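Long-range contacts in gamma-glutamyltranspeptidase (Ggt) (Helicobacter pylori 26695, PDB 5BPK), which probably cleaves gamma-glutamyl bonds, as in glutathione, and passes the glutamyl group to water or an acceptor amine, as an N-terminal nucleophile hydrolase: residues Leu293-Asn298 and Lys351-Ile356; Ala315-Arg320 and Asp359-Ser364; Pro107-Lys112 and Thr252-Ala257; Arg103-Leu108 and Ser258-Trp263; Thr35-Ala40 and Val54-Gly59. All blocks are in the same frame, centred on the assembly; numbering follows the deposited sequence.

How the contacts relate
Contacts 1 and 2 adjoin, with centres about 11 Å apart. V295 packs on A318 and I356 on E317, so helix 309-329 links the two. Contact 1 is mainly apolar helix packing. Contact 2 is polar: a loop is fixed to a helix through a buried arginine and glutamate, near the second chain. Contacts 3 and 4 share P107 and L108 and hold one loop to consecutive pieces of chain. Contact 3 is charged and partly exposed, and sits at the start of helix 253-257. Contact 4 has a more enclosed lysine and tyrosine and reaches the bound ligand. Contact 5, a buried, apolar strand-helix packing, is apart from both pairs; its nearest neighbour is contact 4, about 32 Å away between centres.

Contact 1. Residues Leu293-Asn298 and Lys351-Ile356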
# COMPACT_ATOMS: atom_id res chain seq x y z
N LEU A 293 -10.48 1.54 14.95
CA LEU A 293 -10.02 2.34 16.09
C LEU A 293 -11.18 2.94 16.89
O LEU A 293 -11.14 2.94 18.13
CB LEU A 293 -9.06 3.45 15.62
CG LEU A 293 -7.65 2.99 15.23
CD1 LEU A 293 -6.82 4.11 14.62
CD2 LEU A 293 -6.89 2.37 16.42
N ASN A 294 -12.19 3.46 16.20
CA ASN A 294 -13.36 4.01 16.88
C ASN A 294 -14.02 2.97 17.77
O ASN A 294 -14.44 3.30 18.87
CB ASN A 294 -14.44 4.54 15.93
CG ASN A 294 -14.07 5.85 15.25
OD1 ASN A 294 -13.21 6.60 15.71
ND2 ASN A 294 -14.78 6.15 14.16
N VAL A 295 -14.16 1.74 17.27
CA VAL A 295 -14.77 0.67 18.07
C VAL A 295 -13.90 0.41 19.30
O VAL A 295 -14.40 0.38 20.43
CB VAL A 295 -14.97 -0.66 17.26
CG1 VAL A 295 -15.54 -1.76 18.16
CG2 VAL A 295 -15.88 -0.44 16.07
N MET A 296 -12.61 0.25 19.07
CA MET A 296 -11.63 -0.05 20.12
C MET A 296 -11.57 1.04 21.20
O MET A 296 -11.31 0.75 22.38
CB MET A 296 -10.24 -0.21 19.49
CG MET A 296 -10.11 -1.47 18.64
SD MET A 296 -8.65 -1.52 17.59
CE MET A 296 -7.33 -1.18 18.77
N GLU A 297 -11.81 2.29 20.80
CA GLU A 297 -11.74 3.44 21.71
C GLU A 297 -12.70 3.31 22.90
O GLU A 297 -12.48 3.92 23.96
CB GLU A 297 -12.02 4.75 20.95
CG GLU A 297 -11.52 5.99 21.66
CD GLU A 297 -11.80 7.28 20.89
OE1 GLU A 297 -12.86 7.41 20.23
OE2 GLU A 297 -10.97 8.20 20.97
N ASN A 298 -13.76 2.53 22.72
CA ASN A 298 -14.73 2.30 23.78
C ASN A 298 -14.23 1.44 24.94
O ASN A 298 -14.89 1.36 25.99
CB ASN A 298 -16.01 1.70 23.21
CG ASN A 298 -16.79 2.70 22.38
OD1 ASN A 298 -17.49 3.56 22.92
ND2 ASN A 298 -16.65 2.60 21.05
N LYS A 351 -22.30 1.45 18.58
CA LYS A 351 -23.28 0.39 18.31
C LYS A 351 -22.60 -0.95 18.04
O LYS A 351 -23.03 -1.99 18.53
CB LYS A 351 -24.19 0.77 17.14
CG LYS A 351 -25.24 1.79 17.52
CD LYS A 351 -26.14 2.18 16.36
CE LYS A 351 -26.97 3.42 16.72
NZ LYS A 351 -27.99 3.78 15.69
N ILE A 352 -21.52 -0.92 17.26
CA ILE A 352 -20.73 -2.12 17.02
C ILE A 352 -20.14 -2.64 18.34
O ILE A 352 -20.31 -3.82 18.69
CB ILE A 352 -19.58 -1.87 16.01
CG1 ILE A 352 -20.13 -1.48 14.63
CG2 ILE A 352 -18.71 -3.13 15.90
CD1 ILE A 352 -19.05 -1.02 13.63
N PHE A 353 -19.48 -1.75 19.08
CA PHE A 353 -18.88 -2.13 20.35
C PHE A 353 -19.88 -2.82 21.29
O PHE A 353 -19.57 -3.83 21.91
CB PHE A 353 -18.26 -0.91 21.03
CG PHE A 353 -17.60 -1.23 22.34
CD1 PHE A 353 -16.34 -1.82 22.36
CD2 PHE A 353 -18.25 -0.97 23.54
CE1 PHE A 353 -15.74 -2.14 23.55
CE2 PHE A 353 -17.64 -1.28 24.74
CZ PHE A 353 -16.39 -1.86 24.75
N ASP A 354 -21.09 -2.28 21.36
CA ASP A 354 -22.10 -2.78 22.31
C ASP A 354 -22.59 -4.20 21.97
O ASP A 354 -23.17 -4.87 22.83
CB ASP A 354 -23.29 -1.80 22.41
CG ASP A 354 -22.94 -0.51 23.16
OD1 ASP A 354 -21.92 -0.46 23.88
OD2 ASP A 354 -23.71 0.47 23.04
N THR A 355 -22.36 -4.65 20.73
CA THR A 355 -22.69 -6.03 20.33
C THR A 355 -21.61 -7.06 20.73
O THR A 355 -21.83 -8.27 20.63
CB THR A 355 -22.96 -6.16 18.80
OG1 THR A 355 -21.74 -5.99 18.06
CG2 THR A 355 -24.00 -5.14 18.34
N ILE A 356 -20.44 -6.58 21.14
CA ILE A 356 -19.34 -7.47 21.46
C ILE A 356 -19.56 -8.06 22.86
O ILE A 356 -19.67 -7.32 23.84
CB ILE A 356 -17.98 -6.76 21.37
CG1 ILE A 356 -17.81 -6.13 19.99
CG2 ILE A 356 -16.85 -7.74 21.66
CD1 ILE A 356 -16.60 -5.27 19.84
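V295 and F353 bring the two segments closest, with CA atoms 5.5 Å apart. This is helix-helix packing between the C-terminal parts of helices 285-296 and 346-354. Helix 309-329 adjoins both segments. V295 is the buried centre. Its CG1 lies anti to the backbone N (chi1 177°), and its two methyls divide the work. CG1 meets F353 CB and also I356 CD1, the latter at 4.0 Å. CG2 rests on I352 CG2 at 3.9 Å, where the two side chains cross at about a right angle. N298 and F353 form the more open part of the contact. N298 CB sits over the middle of the F353 ring, 3.4 Å from its centroid and 11° off the normal, a CH-pi contact. The N298 amide is turned 26° from the ring plane. A hydrogen bond from N298 ND2 to V295 O, 3.2 Å long, holds this amide. V295 O lies close to the amide plane, while ND2 sits above the carbonyl plane, not on a lone pair. N298 N also donates to V295 O, from the same face. That oxygen lies 3.5 Å from F353 CD1. Near the end of segment 351-356, I352 O accepts two hydrogen bonds from T355: one from N, the other from OG1 at 2.7 Å, on a lone pair.

Contact 2. Residues Ala315-Arg320 and Asp359-Ser364; sequences AAEAMR and DTVTPS
The flat guanidinium of R320 has the T362 carbonyl over one face, with S364 OG at its edge. T362 O is 2.8 Å from R320 NE, but the angle is poor for a hydrogen bond. S364 OG accepts from R320 NH1 at 3.0 Å, close to the guanidinium plane. The E317 carboxylate occupies another part of the edge. R320 holds it side-on in a salt bridge: NH2 binds OE2 at 2.8 Å on its syn lone pair, and NE binds OE1. Bends at E317 chi2 (-53°) and R320 chi3 (-61°) bring the two charged ends together. The pair lies one turn apart on helix 309-329. The extended loop after helix 346-354 passes along this helix, beside the other chain of the enzyme. E317 OE1 also receives T362 N at 3.1 Å, in a nearly straight bond (176°). T362 N and R320 NE reach this oxygen from opposite faces of the carboxylate. A water donates to E317 OE1 at 2.7 Å and is also hydrogen-bonded to T362 OG1. V361 crosses both charged side chains, its CB 3.6 Å from R320 NH2. On the other chain, D131 forms a salt bridge with R320 NH1, and W128 O is the strongest polar partner of S364 OG.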
# COMPACT_ATOMS: atom_id res chain seq x y z
N ALA A 315 -10.80 -5.92 19.16
CA ALA A 315 -10.25 -5.55 17.85
C ALA A 315 -10.76 -6.44 16.73
O ALA A 315 -11.12 -5.95 15.65
CB ALA A 315 -8.72 -5.57 17.88
N ALA A 316 -10.74 -7.75 16.96
CA ALA A 316 -11.11 -8.72 15.93
C ALA A 316 -12.59 -8.62 15.55
O ALA A 316 -12.95 -8.78 14.39
CB ALA A 316 -10.75 -10.15 16.37
N GLU A 317 -13.46 -8.41 16.54
CA GLU A 317 -14.88 -8.22 16.23
C GLU A 317 -15.13 -6.91 15.47
O GLU A 317 -15.98 -6.86 14.56
CB GLU A 317 -15.75 -8.32 17.47
CG GLU A 317 -15.72 -9.71 18.12
CD GLU A 317 -16.06 -10.82 17.13
OE1 GLU A 317 -17.23 -10.90 16.72
OE2 GLU A 317 -15.15 -11.59 16.74
N ALA A 318 -14.38 -5.86 15.80
CA ALA A 318 -14.48 -4.61 15.04
C ALA A 318 -14.02 -4.82 13.60
O ALA A 318 -14.66 -4.33 12.68
CB ALA A 318 -13.67 -3.50 15.71
N MET A 319 -12.91 -5.54 13.42
CA MET A 319 -12.40 -5.88 12.09
C MET A 319 -13.44 -6.65 11.28
O MET A 319 -13.66 -6.38 10.12
CB MET A 319 -11.14 -6.75 12.19
CG MET A 319 -9.92 -6.06 12.73
SD MET A 319 -8.61 -7.23 13.16
CE MET A 319 -7.35 -6.08 13.75
N ARG A 320 -14.06 -7.64 11.92
CA ARG A 320 -15.05 -8.48 11.26
C ARG A 320 -16.15 -7.63 10.64
O ARG A 320 -16.50 -7.83 9.49
CB ARG A 320 -15.66 -9.45 12.26
CG ARG A 320 -16.49 -10.55 11.65
CD ARG A 320 -17.34 -11.23 12.71
NE ARG A 320 -16.58 -11.86 13.79
CZ ARG A 320 -16.04 -13.08 13.72
NH1 ARG A 320 -16.12 -13.81 12.60
NH2 ARG A 320 -15.41 -13.59 14.78
N ASP A 359 -17.58 -13.32 26.12
CA ASP A 359 -17.27 -14.75 26.07
C ASP A 359 -17.48 -15.40 24.71
O ASP A 359 -17.24 -16.61 24.56
CB ASP A 359 -18.09 -15.49 27.14
CG ASP A 359 -19.60 -15.25 27.01
OD1 ASP A 359 -20.00 -14.36 26.22
OD2 ASP A 359 -20.37 -15.94 27.71
N THR A 360 -17.92 -14.63 23.72
CA THR A 360 -18.29 -15.20 22.43
C THR A 360 -18.10 -14.24 21.25
O THR A 360 -18.02 -13.02 21.41
CB THR A 360 -19.75 -15.74 22.45
OG1 THR A 360 -19.95 -16.61 21.33
CG2 THR A 360 -20.77 -14.60 22.42
N VAL A 361 -18.00 -14.83 20.07
CA VAL A 361 -17.88 -14.09 18.82
C VAL A 361 -19.24 -14.03 18.12
O VAL A 361 -20.17 -14.78 18.46
CB VAL A 361 -16.86 -14.78 17.89
CG1 VAL A 361 -15.50 -14.84 18.56
CG2 VAL A 361 -17.32 -16.17 17.49
N THR A 362 -19.35 -13.14 17.15
CA THR A 362 -20.46 -13.17 16.20
C THR A 362 -19.88 -13.82 14.94
O THR A 362 -19.00 -13.25 14.31
CB THR A 362 -21.00 -11.77 15.90
OG1 THR A 362 -21.51 -11.18 17.11
CG2 THR A 362 -22.12 -11.81 14.85
N PRO A 363 -20.35 -15.03 14.58
CA PRO A 363 -19.80 -15.61 13.36
C PRO A 363 -20.06 -14.73 12.14
O PRO A 363 -21.07 -14.03 12.08
CB PRO A 363 -20.54 -16.95 13.23
CG PRO A 363 -21.68 -16.88 14.13
CD PRO A 363 -21.40 -15.87 15.19
N SER A 364 -19.16 -14.79 11.18
CA SER A 364 -19.28 -14.00 9.96
C SER A 364 -20.59 -14.26 9.22
O SER A 364 -21.15 -13.35 8.60
CB SER A 364 -18.09 -14.27 9.05
OG SER A 364 -16.91 -13.80 9.67
O HOH W 1 -19.36 -9.92 18.08

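Contact 3. Residues Pro107-Lys112 and Thr252-Ala257; sequences PLKATK and TKEDLA
T252, at the N-cap of helix 253-257, meets the end of K109 tip to tip. T252 OG1 is 3.1 Å from K109 NZ, but the angle is poor for a hydrogen bond. The K109 chain is bent at chi2 and chi3, which brings its amine to the start of the helix. T252 OG1 stands between the backbone N and the carbonyl carbon (chi1 64°). There it accepts from D255 N at 3.3 Å and, weakly, from E254 N. E254 follows with an extended side chain. L108 crosses it at about a right angle, and L108 CD1 packs 3.7 Å from E254 CD. K109 NZ is near E254 OE1, beyond salt-bridge distance. D255 carries the main polar link between the segments. Its OD1 accepts from L108 N at 2.7 Å on the syn lone pair. The side chains of L108 and D255 run past each other in opposite directions, and L108 CG lies 3.3 Å from D255 OD1. D255 OD2 turns its anti lone pair to T252 N, 3.1 Å away. It also forms a long salt bridge with K109 NZ and touches P107 CB at 3.7 Å. The bound L108 N belongs to a type I beta turn from P107 to A110. P107 packs on M41 and L108 on N67, both of the other chain. The reciprocal bonds of T252 and D255 are a capping box at a helix N-terminus, here also the anchor of a loop turn.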
# COMPACT_ATOMS: atom_id res chain seq x y z
N PRO A 107 -8.94 1.17 -18.10
CA PRO A 107 -8.82 1.84 -19.38
C PRO A 107 -10.17 2.20 -19.99
O PRO A 107 -11.22 1.67 -19.58
CB PRO A 107 -8.09 0.80 -20.25
CG PRO A 107 -7.33 -0.02 -19.28
CD PRO A 107 -8.25 -0.13 -18.10
N LEU A 108 -10.13 3.08 -20.99
CA LEU A 108 -11.35 3.58 -21.64
C LEU A 108 -12.19 2.45 -22.24
O LEU A 108 -13.42 2.55 -22.30
CB LEU A 108 -10.99 4.60 -22.73
CG LEU A 108 -10.61 5.99 -22.22
CD1 LEU A 108 -9.72 6.74 -23.21
CD2 LEU A 108 -11.87 6.76 -21.88
N LYS A 109 -11.52 1.39 -22.68
CA LYS A 109 -12.22 0.25 -23.28
C LYS A 109 -12.63 -0.82 -22.27
O LYS A 109 -13.19 -1.84 -22.64
CB LYS A 109 -11.40 -0.34 -24.44
CG LYS A 109 -11.40 0.57 -25.69
CD LYS A 109 -10.07 1.26 -25.97
CE LYS A 109 -10.18 2.79 -25.98
NZ LYS A 109 -8.86 3.47 -25.80
N ALA A 110 -12.39 -0.58 -20.98
CA ALA A 110 -12.78 -1.51 -19.93
C ALA A 110 -14.30 -1.66 -19.84
O ALA A 110 -15.05 -0.71 -20.07
CB ALA A 110 -12.24 -1.04 -18.59
N THR A 111 -14.73 -2.86 -19.48
CA THR A 111 -16.15 -3.16 -19.28
C THR A 111 -16.35 -4.06 -18.06
O THR A 111 -15.46 -4.80 -17.64
CB THR A 111 -16.77 -3.83 -20.53
OG1 THR A 111 -16.12 -5.08 -20.78
CG2 THR A 111 -16.65 -2.94 -21.76
N LYS A 112 -17.55 -3.98 -17.51
CA LYS A 112 -17.93 -4.72 -16.31
C LYS A 112 -17.52 -6.20 -16.34
O LYS A 112 -16.93 -6.72 -15.40
CB LYS A 112 -19.44 -4.59 -16.12
CG LYS A 112 -19.97 -5.19 -14.85
CD LYS A 112 -21.46 -4.89 -14.70
CE LYS A 112 -22.22 -6.14 -14.34
NZ LYS A 112 -22.30 -7.10 -15.49
N THR A 252 -4.18 2.54 -24.39
CA THR A 252 -3.83 3.29 -25.58
C THR A 252 -3.17 4.62 -25.23
O THR A 252 -3.16 5.05 -24.07
CB THR A 252 -5.09 3.61 -26.41
OG1 THR A 252 -5.95 4.47 -25.65
CG2 THR A 252 -5.84 2.34 -26.79
N LYS A 253 -2.67 5.30 -26.25
CA LYS A 253 -2.16 6.66 -26.08
C LYS A 253 -3.23 7.61 -25.50
O LYS A 253 -2.89 8.54 -24.77
CB LYS A 253 -1.61 7.21 -27.40
CG LYS A 253 -0.26 6.61 -27.77
CD LYS A 253 0.29 7.23 -29.05
CE LYS A 253 -0.41 6.69 -30.28
NZ LYS A 253 0.27 7.13 -31.54
N GLU A 254 -4.49 7.37 -25.83
CA GLU A 254 -5.58 8.19 -25.31
C GLU A 254 -5.75 8.00 -23.80
O GLU A 254 -5.95 8.97 -23.06
CB GLU A 254 -6.91 7.90 -26.02
CG GLU A 254 -8.00 8.92 -25.68
CD GLU A 254 -9.34 8.64 -26.35
OE1 GLU A 254 -9.46 7.64 -27.09
OE2 GLU A 254 -10.28 9.44 -26.11
N ASP A 255 -5.63 6.75 -23.34
CA ASP A 255 -5.66 6.47 -21.90
C ASP A 255 -4.55 7.22 -21.19
O ASP A 255 -4.76 7.84 -20.15
CB ASP A 255 -5.50 4.97 -21.63
CG ASP A 255 -6.75 4.17 -21.91
OD1 ASP A 255 -7.80 4.48 -21.33
OD2 ASP A 255 -6.67 3.19 -22.68
N LEU A 256 -3.35 7.15 -21.75
CA LEU A 256 -2.17 7.71 -21.10
C LEU A 256 -2.27 9.23 -21.06
O LEU A 256 -2.01 9.84 -20.02
CB LEU A 256 -0.89 7.25 -21.80
CG LEU A 256 -0.60 5.74 -21.69
CD1 LEU A 256 0.39 5.30 -22.77
CD2 LEU A 256 -0.12 5.31 -20.31
N ALA A 257 -2.68 9.85 -22.17
CA ALA A 257 -2.81 11.31 -22.24
C ALA A 257 -3.92 11.86 -21.34
O ALA A 257 -3.89 13.04 -20.97
CB ALA A 257 -3.04 11.75 -23.70

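Contact 4. Residues Arg103-Leu108 and Ser258-Trp263. With 4UD ((2S)-amino[(5S)-4,5-dihydro-1,2-oxazol-5-yl]acetic acid), chain O; EDO (1,2-ethanediol), chain M.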
# COMPACT_ATOMS: atom_id res chain seq x y z
N ARG A 103 -3.77 6.43 -8.07
CA ARG A 103 -4.24 5.07 -8.33
C ARG A 103 -4.47 4.85 -9.82
O ARG A 103 -4.92 5.76 -10.53
CB ARG A 103 -5.53 4.83 -7.56
CG ARG A 103 -6.16 3.45 -7.68
CD ARG A 103 -5.32 2.36 -7.03
NE ARG A 103 -6.14 1.19 -6.73
CZ ARG A 103 -5.69 0.05 -6.20
NH1 ARG A 103 -4.40 -0.11 -5.94
NH2 ARG A 103 -6.52 -0.94 -5.94
N GLU A 104 -4.21 3.64 -10.31
CA GLU A 104 -4.49 3.33 -11.71
C GLU A 104 -5.97 3.45 -12.02
O GLU A 104 -6.83 3.27 -11.15
CB GLU A 104 -4.02 1.93 -12.09
CG GLU A 104 -2.54 1.66 -11.85
CD GLU A 104 -2.29 0.95 -10.53
OE1 GLU A 104 -2.79 1.44 -9.49
OE2 GLU A 104 -1.58 -0.08 -10.56
N LYS A 105 -6.26 3.74 -13.29
CA LYS A 105 -7.62 3.80 -13.81
C LYS A 105 -7.90 2.63 -14.73
O LYS A 105 -7.02 2.23 -15.53
CB LYS A 105 -7.83 5.08 -14.61
CG LYS A 105 -7.73 6.35 -13.80
CD LYS A 105 -7.54 7.58 -14.68
CE LYS A 105 -8.71 7.86 -15.62
NZ LYS A 105 -8.47 9.07 -16.47
N ALA A 106 -9.12 2.12 -14.70
CA ALA A 106 -9.54 1.17 -15.71
C ALA A 106 -9.46 1.86 -17.06
O ALA A 106 -9.86 3.01 -17.18
CB ALA A 106 -10.96 0.66 -15.44
N PRO A 107 -8.94 1.17 -18.10
CA PRO A 107 -8.82 1.84 -19.38
C PRO A 107 -10.17 2.20 -19.99
O PRO A 107 -11.22 1.67 -19.58
CB PRO A 107 -8.09 0.80 -20.25
CG PRO A 107 -7.33 -0.02 -19.28
CD PRO A 107 -8.25 -0.13 -18.10
N LEU A 108 -10.13 3.08 -20.99
CA LEU A 108 -11.35 3.58 -21.64
C LEU A 108 -12.19 2.45 -22.24
O LEU A 108 -13.42 2.55 -22.30
CB LEU A 108 -10.99 4.60 -22.73
CG LEU A 108 -10.61 5.99 -22.22
CD1 LEU A 108 -9.72 6.74 -23.21
CD2 LEU A 108 -11.87 6.76 -21.88
N SER A 258 -4.88 11.00 -20.98
CA SER A 258 -5.99 11.38 -20.10
C SER A 258 -5.82 10.97 -18.62
O SER A 258 -6.71 11.23 -17.80
CB SER A 258 -7.32 10.85 -20.64
OG SER A 258 -7.39 9.44 -20.69
N TYR A 259 -4.68 10.37 -18.27
CA TYR A 259 -4.46 9.97 -16.88
C TYR A 259 -4.32 11.22 -16.02
O TYR A 259 -3.54 12.12 -16.34
CB TYR A 259 -3.22 9.07 -16.65
CG TYR A 259 -3.20 8.72 -15.18
CD1 TYR A 259 -3.97 7.67 -14.71
CD2 TYR A 259 -2.56 9.55 -14.26
CE1 TYR A 259 -4.06 7.40 -13.37
CE2 TYR A 259 -2.65 9.29 -12.89
CZ TYR A 259 -3.41 8.22 -12.46
OH TYR A 259 -3.52 7.97 -11.12
N ASN A 260 -5.08 11.25 -14.92
CA ASN A 260 -5.13 12.39 -14.01
C ASN A 260 -4.94 11.93 -12.57
O ASN A 260 -5.62 11.01 -12.13
CB ASN A 260 -6.48 13.13 -14.16
CG ASN A 260 -7.74 12.20 -14.05
OD1 ASN A 260 -7.79 11.07 -14.58
ND2 ASN A 260 -8.78 12.71 -13.38
N VAL A 261 -4.00 12.54 -11.84
CA VAL A 261 -4.00 12.40 -10.36
C VAL A 261 -5.16 13.22 -9.81
O VAL A 261 -5.70 14.08 -10.50
CB VAL A 261 -2.68 12.88 -9.67
CG1 VAL A 261 -1.47 12.11 -10.22
CG2 VAL A 261 -2.49 14.39 -9.79
N LYS A 262 -5.54 12.93 -8.57
CA LYS A 262 -6.51 13.74 -7.86
C LYS A 262 -6.02 14.06 -6.47
O LYS A 262 -5.63 13.18 -5.71
CB LYS A 262 -7.86 13.03 -7.80
CG LYS A 262 -8.51 12.95 -9.18
CD LYS A 262 -9.96 12.54 -9.14
CE LYS A 262 -10.82 13.52 -8.36
NZ LYS A 262 -12.26 13.36 -8.71
N TRP A 263 -6.00 15.35 -6.15
CA TRP A 263 -5.79 15.78 -4.78
C TRP A 263 -7.11 15.70 -4.04
O TRP A 263 -8.07 16.38 -4.41
CB TRP A 263 -5.25 17.21 -4.72
CG TRP A 263 -3.90 17.35 -5.31
CD1 TRP A 263 -3.58 17.80 -6.55
CD2 TRP A 263 -2.66 17.02 -4.67
NE1 TRP A 263 -2.22 17.78 -6.73
CE2 TRP A 263 -1.63 17.32 -5.59
CE3 TRP A 263 -2.32 16.53 -3.41
CZ2 TRP A 263 -0.27 17.13 -5.28
CZ3 TRP A 263 -0.99 16.35 -3.10
CH2 TRP A 263 0.02 16.65 -4.04
C3 4UD O . 0.04 -4.27 -1.82
C4 4UD O . -1.88 -3.56 -2.67
C5 4UD O . -0.79 -4.56 -3.02
C6 4UD O . -3.28 -3.89 -3.20
C8 4UD O . -4.17 -2.73 -2.82
O9 4UD O . -4.20 -1.72 -3.48
O10 4UD O . -4.95 -2.79 -1.71
N7 4UD O . -3.27 -4.00 -4.66
O2 4UD O . -1.95 -3.55 -1.24
N1 4UD O . -0.67 -3.72 -0.89
C1 EDO M . -0.55 18.47 -10.08
O1 EDO M . -1.91 18.14 -9.79
C2 EDO M . 0.12 19.02 -8.82
O2 EDO M . 1.36 19.66 -9.15
O HOH W 2 -9.72 8.83 -19.58
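K105 and Y259 form the tight part of this contact. The contact joins the loop after strand 97-102 to the stretch that leads into strand 262-271, two neighbouring antiparallel strands in the sheet of the Ntn-hydrolase fold. K105 CD packs 3.6 Å from Y259 CD1, with the side chains crossing at a slant. Y259 OH donates to R103 O at 2.7 Å, from well above the carbonyl plane (52° out of it). A bend at chi3 (63°) turns K105 NZ to N260 OD1, a hydrogen bond of 2.8 Å with the donor tilted 21° from the carbonyl plane. The side toward S258 is looser. L108 CD1 comes only within 4.4 Å of S258 OG. A water donates to S258 OG at 2.7 Å and accepts a weak bond from K105 NZ. S258 OG also bonds to E254 O and D255 O. The R103 side chain leaves the contact for the ligand site. There its guanidinium forms salt bridges with D43 and E40 of the other chain, and S72 and S73 of that chain also bind the ligand. R103 NH1 donates to carboxylate atom O9 of 4UD at 2.9 Å.

Contact 5. Residues Thr35-Ala40 and Val54-Gly59; sequences TKVGLA and VLEEGG
L55 presses its CD1 methyl against the backbone of V37-A40. This is a strand-helix packing, in which helix 45-56 folds back against the preceding strand 38-41. L55 has CG anti to its carbonyl carbon (chi1 -62°) and is then extended at chi2 (177°), which carries CD1 to the strand. CD1 lies 3.7 Å from V37 O and 3.7 Å from L39 C. The A40 methyl points to the same place, with CB 4.2 Å from L55 CD1. Nearer the helix end, V37 covers the base of the leucine. V37 CG2 touches L55 CB at 3.9 Å, and V37 CB lies 3.7 Å from L55 O. E56 adds a looser contact, with CG 4.3 Å from V37 CG2. Q52 and N34, outside the two segments, hold polar backbone atoms on the strand side. Q52, one turn back on the helix, binds G38 O and A40 N through its side chain. N34 OD1 accepts from the backbone N atoms of K36, V37 and G38. L39 and A40 also pair with an antiparallel strand of the other chain, so the sheet continues across the interface. The helix ends in a Schellman motif, with G58 at positive phi (90°) as its C-prime residue. G58 N binds L55 O at 3.1 Å, and G59 N binds V54 O at 2.9 Å.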
# COMPACT_ATOMS: atom_id res chain seq x y z
N THR A 35 18.44 13.44 14.75
CA THR A 35 18.13 14.65 15.50
C THR A 35 18.39 15.93 14.71
O THR A 35 18.43 17.02 15.30
CB THR A 35 18.95 14.72 16.80
OG1 THR A 35 20.34 14.71 16.47
CG2 THR A 35 18.62 13.52 17.70
N LYS A 36 18.56 15.81 13.39
CA LYS A 36 18.99 16.93 12.54
C LYS A 36 18.07 17.23 11.35
O LYS A 36 17.53 18.33 11.23
CB LYS A 36 20.42 16.69 12.04
CG LYS A 36 21.48 16.54 13.14
N VAL A 37 17.94 16.26 10.44
CA VAL A 37 17.22 16.47 9.17
C VAL A 37 15.98 15.59 8.99
O VAL A 37 15.23 15.76 8.03
CB VAL A 37 18.15 16.27 7.95
CG1 VAL A 37 19.31 17.28 8.00
CG2 VAL A 37 18.67 14.83 7.87
N GLY A 38 15.75 14.66 9.91
CA GLY A 38 14.61 13.76 9.80
C GLY A 38 14.99 12.38 9.30
O GLY A 38 16.16 12.00 9.35
N LEU A 39 14.00 11.63 8.83
CA LEU A 39 14.21 10.26 8.35
C LEU A 39 13.43 10.00 7.08
O LEU A 39 12.31 10.50 6.89
CB LEU A 39 13.80 9.22 9.41
CG LEU A 39 14.70 9.08 10.63
CD1 LEU A 39 14.07 8.16 11.67
CD2 LEU A 39 16.07 8.59 10.23
N ALA A 40 14.03 9.19 6.21
CA ALA A 40 13.39 8.70 4.99
C ALA A 40 13.58 7.18 4.99
O ALA A 40 14.70 6.69 4.81
CB ALA A 40 14.03 9.33 3.77
N VAL A 54 18.83 13.17 0.26
CA VAL A 54 18.02 14.34 -0.11
C VAL A 54 17.74 15.23 1.11
O VAL A 54 17.92 16.45 1.04
CB VAL A 54 16.71 13.96 -0.83
CG1 VAL A 54 15.81 15.18 -0.98
CG2 VAL A 54 17.02 13.34 -2.20
N LEU A 55 17.35 14.64 2.23
CA LEU A 55 17.17 15.40 3.47
C LEU A 55 18.48 16.04 3.94
O LEU A 55 18.49 17.22 4.34
CB LEU A 55 16.60 14.53 4.58
CG LEU A 55 15.21 13.93 4.36
CD1 LEU A 55 14.84 13.03 5.53
CD2 LEU A 55 14.15 15.01 4.12
N GLU A 56 19.59 15.30 3.89
CA GLU A 56 20.89 15.83 4.29
C GLU A 56 21.28 17.03 3.42
O GLU A 56 21.94 17.96 3.88
CB GLU A 56 21.98 14.76 4.19
CG GLU A 56 21.87 13.67 5.25
CD GLU A 56 22.79 12.47 4.99
OE1 GLU A 56 23.54 12.48 3.99
OE2 GLU A 56 22.75 11.51 5.80
N GLU A 57 20.83 17.02 2.17
CA GLU A 57 21.19 18.07 1.22
C GLU A 57 20.16 19.21 1.20
O GLU A 57 20.16 20.03 0.29
CB GLU A 57 21.40 17.45 -0.16
CG GLU A 57 22.65 16.59 -0.19
CD GLU A 57 22.92 15.88 -1.51
OE1 GLU A 57 21.99 15.72 -2.33
OE2 GLU A 57 24.08 15.47 -1.70
N GLY A 58 19.29 19.26 2.21
CA GLY A 58 18.34 20.36 2.37
C GLY A 58 16.99 20.23 1.69
O GLY A 58 16.18 21.17 1.71
N GLY A 59 16.72 19.08 1.09
CA GLY A 59 15.41 18.83 0.50
C GLY A 59 14.39 18.63 1.59
O GLY A 59 14.74 18.30 2.72